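Side-chain contacts in uncharacterized protein (Neisseria meningitidis serogroup B, PDB 3NYM), which is of unknown function, a largely helical protein that assembles as a pair of identical subunits: residues F23-D27 / P28-E32; D102-K105 / T106-T110. One frame throughout, in Å; residues are numbered along the deposited sequence.

In the fold
Both contacts are local, each within one unbroken run of chain, and no active site or ligand is known to which they could be referred. Contact 1, F23-D27 with P28-E32, starts the short helix 28-31 at the periphery, its centre about 16 Å from that of the chain. Contact 2, D102-K105 with T106-T110, is two turns of the long helix 83-113, about 8 Å from the chain centre and against the second subunit. Their centres lie about 16 Å apart and their nearest atoms about 6 Å, without touching. W43 and Y47 bridge them: L25 of contact 1 packs on both, while D107 of contact 2 touches W43 and is hydrogen-bonded to Y47.

Contact 1: F23-D27 / P28-E32; sequences FDLTD and PKVSE
D27 N-caps helix 28-31, its OD1 accepting K29 N at 3.1 Å from well above the carboxylate plane. The other carboxylate oxygen, OD2, turns its syn lone pair to K29 NZ in a salt bridge of 3.0 Å. CG of K29 sits between backbone N and carbonyl carbon (chi1 74°), and a bend at chi4 curls the chain round until its ammonium group meets the carboxylate. K29 and P28 form the exposed side of the turn, although P28 also rests on T48.

The inner side is the buried one, formed by F23, L25 and S31. D27 O takes two backbone bonds at the first turn, from V30 N and S31 N; the first comes in from above the carbonyl plane, the second almost straight down the C=O. V30 points its CB into the loop; in the one of its two conformers described here, and so with less certainty, CG1 lies 4.2 Å from L25 CD2 and equally far from F23 CB. Beyond them W43 meets the F23 ring, and L25 leans on W43 and Y47, so F23 and L25 are buried while V30 stays at the margin.

Ahead of the cap, D24 to D27 make a type I beta turn, within which D24 OD1 also accepts T26 N, an Asx turn; T26 OG1 reaches the same oxygen from the same face of the carboxylate. The buried S31 ties the helix back to this turn: with its hydroxyl flanked by its own N and C atoms (chi1 54°), OG donates to L25 O at 2.8 Å, tilted 19° from the carbonyl plane.

Contact 2: D102-K105 / T106-T110; sequences DSIK and TDIST
D102 O accepts two hydrogen bonds from one residue: T106 N at 2.9 Å, the ordinary helical bond, and T106 OG1 at 3.1 Å. The two donors reach this oxygen from opposite faces of the carbonyl plane, the hydroxyl tilted 34° out of it. With OG1 anti to its own carbonyl carbon (chi1 -62°), the threonine hydroxyl folds back along the helix to the preceding turn.

Such a bond from a threonine to the carbonyl four residues earlier is a common feature inside alpha-helices, here in helix 83-113. The backbone ladder continues with D107 N on S103 O and I108 N on I104 O, the latter 2.9 Å long and nearly straight.

On another flank I104 and I108 lie one turn apart in apolar contact, CG2 of the first 4.0 Å from CD1 of the second, with the two side chains crossing at a slant. I108 also packs on M91 of the second subunit, as do K105 and S109. D107 faces the protein's own loops: OD1 accepts I44 N, while OD2 takes Y47 OH and the backbone N of the dimethylated lysine at position 45.

Contact 1: F23-D27 / P28-E32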
loop_
_atom_site.group_PDB
_atom_site.type_symbol
_atom_site.label_atom_id
_atom_site.label_comp_id
_atom_site.label_asym_id
_atom_site.label_seq_id
_atom_site.Cartn_x
_atom_site.Cartn_y
_atom_site.Cartn_z
ATOM N N PHE A 23 0.618 -26.681 -8.520
ATOM C CA PHE A 23 0.579 -25.802 -9.690
ATOM C C PHE A 23 1.781 -24.860 -9.782
ATOM O O PHE A 23 2.443 -24.573 -8.790
ATOM C CB PHE A 23 -0.746 -25.033 -9.782
ATOM C CG PHE A 23 -1.055 -24.201 -8.575
ATOM C CD1 PHE A 23 -0.500 -22.941 -8.421
ATOM C CD2 PHE A 23 -1.910 -24.675 -7.591
ATOM C CE1 PHE A 23 -0.785 -22.176 -7.304
ATOM C CE2 PHE A 23 -2.200 -23.908 -6.469
ATOM C CZ PHE A 23 -1.636 -22.661 -6.329
ATOM N N ASP A 24 2.051 -24.400 -10.997
ATOM C CA ASP A 24 3.229 -23.592 -11.298
ATOM C C ASP A 24 2.784 -22.213 -11.752
ATOM O O ASP A 24 2.383 -22.041 -12.899
ATOM C CB ASP A 24 4.045 -24.251 -12.418
ATOM C CG ASP A 24 5.294 -23.462 -12.781
ATOM O OD1 ASP A 24 5.468 -22.329 -12.285
ATOM O OD2 ASP A 24 6.108 -23.976 -13.572
ATOM N N LEU A 25 2.862 -21.233 -10.859
ATOM C CA LEU A 25 2.337 -19.898 -11.151
ATOM C C LEU A 25 3.091 -19.203 -12.279
ATOM O O LEU A 25 2.584 -18.245 -12.869
ATOM C CB LEU A 25 2.326 -19.018 -9.889
ATOM C CG LEU A 25 1.248 -19.390 -8.865
ATOM C CD1 LEU A 25 1.434 -18.647 -7.536
ATOM C CD2 LEU A 25 -0.140 -19.143 -9.450
ATOM N N THR A 26 4.299 -19.673 -12.584
ATOM C CA THR A 26 5.066 -19.058 -13.667
ATOM C C THR A 26 4.467 -19.368 -15.030
ATOM O O THR A 26 4.813 -18.727 -16.012
ATOM C CB THR A 26 6.557 -19.456 -13.654
ATOM O OG1 THR A 26 6.689 -20.848 -13.937
ATOM C CG2 THR A 26 7.183 -19.159 -12.295
ATOM N N ASP A 27 3.557 -20.339 -15.080
ATOM C CA ASP A 27 2.851 -20.687 -16.319
ATOM C C ASP A 27 1.635 -19.775 -16.533
ATOM O O ASP A 27 0.701 -19.771 -15.729
ATOM C CB ASP A 27 2.428 -22.161 -16.303
ATOM C CG ASP A 27 1.680 -22.571 -17.562
ATOM O OD1 ASP A 27 1.517 -21.717 -18.460
ATOM O OD2 ASP A 27 1.250 -23.743 -17.650
ATOM N N PRO A 28 1.654 -18.987 -17.621
ATOM C CA PRO A 28 0.586 -18.031 -17.932
ATOM C C PRO A 28 -0.816 -18.640 -17.912
ATOM O O PRO A 28 -1.753 -17.960 -17.506
ATOM C CB PRO A 28 0.936 -17.567 -19.347
ATOM C CG PRO A 28 2.411 -17.720 -19.431
ATOM C CD PRO A 28 2.759 -18.917 -18.593
ATOM N N LYS A 29 -0.970 -19.882 -18.348
ATOM C CA LYS A 29 -2.306 -20.474 -18.411
ATOM C C LYS A 29 -2.824 -20.815 -17.020
ATOM O O LYS A 29 -4.005 -21.117 -16.837
ATOM C CB LYS A 29 -2.346 -21.708 -19.319
ATOM C CG LYS A 29 -1.708 -22.958 -18.739
ATOM C CD LYS A 29 -2.039 -24.196 -19.588
ATOM C CE LYS A 29 -1.021 -25.319 -19.380
ATOM N NZ LYS A 29 0.257 -25.052 -20.111
ATOM N N VAL A 30 -1.934 -20.782 -16.039
ATOM C CA VAL A 30 -2.316 -20.975 -14.646
ATOM C C VAL A 30 -2.585 -19.630 -13.975
ATOM O O VAL A 30 -3.663 -19.384 -13.431
ATOM C CB VAL A 30 -1.205 -21.707 -13.875
ATOM C CG1 VAL A 30 -1.539 -21.786 -12.383
ATOM C CG2 VAL A 30 -0.988 -23.098 -14.469
ATOM N N SER A 31 -1.585 -18.754 -14.033
ATOM C CA SER A 31 -1.630 -17.486 -13.312
ATOM C C SER A 31 -2.469 -16.396 -13.964
ATOM O O SER A 31 -2.900 -15.471 -13.285
ATOM C CB SER A 31 -0.217 -16.977 -13.028
ATOM O OG SER A 31 0.539 -16.915 -14.218
ATOM N N GLU A 32 -2.710 -16.488 -15.267
ATOM C CA GLU A 32 -3.527 -15.469 -15.923
ATOM C C GLU A 32 -4.928 -15.988 -16.159
ATOM O O GLU A 32 -5.689 -15.411 -16.926
ATOM C CB GLU A 32 -2.909 -15.053 -17.255
ATOM C CG GLU A 32 -1.486 -14.558 -17.140
ATOM C CD GLU A 32 -0.899 -14.155 -18.483
ATOM O OE1 GLU A 32 -1.436 -14.581 -19.531
ATOM O OE2 GLU A 32 0.105 -13.410 -18.486
#

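Contact 2: D102-K105 / T106-T110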
loop_
_atom_site.group_PDB
_atom_site.type_symbol
_atom_site.label_atom_id
_atom_site.label_comp_id
_atom_site.label_asym_id
_atom_site.label_seq_id
_atom_site.Cartn_x
_atom_site.Cartn_y
_atom_site.Cartn_z
ATOM N N ASP A 102 -2.092 -4.566 -1.315
ATOM C CA ASP A 102 -3.353 -5.282 -1.194
ATOM C C ASP A 102 -3.397 -6.494 -2.125
ATOM O O ASP A 102 -3.931 -7.543 -1.769
ATOM C CB ASP A 102 -4.540 -4.373 -1.472
ATOM C CG ASP A 102 -5.850 -5.034 -1.115
ATOM O OD1 ASP A 102 -6.011 -5.427 0.063
ATOM O OD2 ASP A 102 -6.710 -5.180 -2.010
ATOM N N SER A 103 -2.840 -6.351 -3.324
ATOM C CA SER A 103 -2.841 -7.444 -4.288
ATOM C C SER A 103 -2.027 -8.632 -3.810
ATOM O O SER A 103 -2.474 -9.765 -3.896
ATOM C CB SER A 103 -2.301 -6.961 -5.629
ATOM O OG SER A 103 -3.198 -6.029 -6.181
ATOM N N ILE A 104 -0.825 -8.360 -3.322
ATOM C CA ILE A 104 0.015 -9.389 -2.741
ATOM C C ILE A 104 -0.720 -10.058 -1.571
ATOM O O ILE A 104 -0.766 -11.287 -1.473
ATOM C CB ILE A 104 1.354 -8.792 -2.271
ATOM C CG1 ILE A 104 2.135 -8.250 -3.479
ATOM C CG2 ILE A 104 2.159 -9.827 -1.497
ATOM C CD1 ILE A 104 3.492 -7.657 -3.129
ATOM N N LYS A 105 -1.316 -9.246 -0.701
ATOM C CA LYS A 105 -2.109 -9.781 0.403
ATOM C C LYS A 105 -3.162 -10.767 -0.105
ATOM O O LYS A 105 -3.304 -11.860 0.425
ATOM C CB LYS A 105 -2.794 -8.656 1.187
ATOM C CG LYS A 105 -3.565 -9.169 2.385
ATOM C CD LYS A 105 -4.477 -8.125 2.994
ATOM C CE LYS A 105 -5.183 -8.716 4.214
ATOM N NZ LYS A 105 -5.878 -7.696 5.055
ATOM N N THR A 106 -3.910 -10.370 -1.131
ATOM C CA THR A 106 -4.963 -11.222 -1.665
ATOM C C THR A 106 -4.426 -12.550 -2.185
ATOM O O THR A 106 -5.017 -13.599 -1.937
ATOM C CB THR A 106 -5.745 -10.525 -2.793
ATOM O OG1 THR A 106 -6.377 -9.352 -2.271
ATOM C CG2 THR A 106 -6.803 -11.467 -3.367
ATOM N N ASP A 107 -3.314 -12.521 -2.911
ATOM C CA ASP A 107 -2.768 -13.778 -3.437
ATOM C C ASP A 107 -2.259 -14.676 -2.305
ATOM O O ASP A 107 -2.406 -15.910 -2.347
ATOM C CB ASP A 107 -1.647 -13.527 -4.439
ATOM C CG ASP A 107 -2.155 -13.013 -5.777
ATOM O OD1 ASP A 107 -3.386 -12.961 -5.983
ATOM O OD2 ASP A 107 -1.312 -12.660 -6.625
ATOM N N ILE A 108 -1.643 -14.067 -1.297
ATOM C CA ILE A 108 -1.171 -14.843 -0.155
ATOM C C ILE A 108 -2.361 -15.533 0.495
ATOM O O ILE A 108 -2.302 -16.712 0.833
ATOM C CB ILE A 108 -0.475 -13.959 0.878
ATOM C CG1 ILE A 108 0.844 -13.426 0.314
ATOM C CG2 ILE A 108 -0.244 -14.728 2.178
ATOM C CD1 ILE A 108 1.634 -12.612 1.307
ATOM N N SER A 109 -3.449 -14.788 0.652
ATOM C CA SER A 109 -4.678 -15.325 1.216
ATOM C C SER A 109 -5.182 -16.505 0.385
ATOM O O SER A 109 -5.698 -17.489 0.924
ATOM C CB SER A 109 -5.732 -14.216 1.268
ATOM O OG SER A 109 -7.032 -14.742 1.419
ATOM N N THR A 110 -5.021 -16.417 -0.933
ATOM C CA THR A 110 -5.444 -17.497 -1.818
ATOM C C THR A 110 -4.587 -18.759 -1.641
ATOM O O THR A 110 -5.080 -19.889 -1.735
ATOM C CB THR A 110 -5.419 -17.041 -3.288
ATOM O OG1 THR A 110 -6.237 -15.871 -3.430
ATOM C CG2 THR A 110 -5.944 -18.133 -4.186
#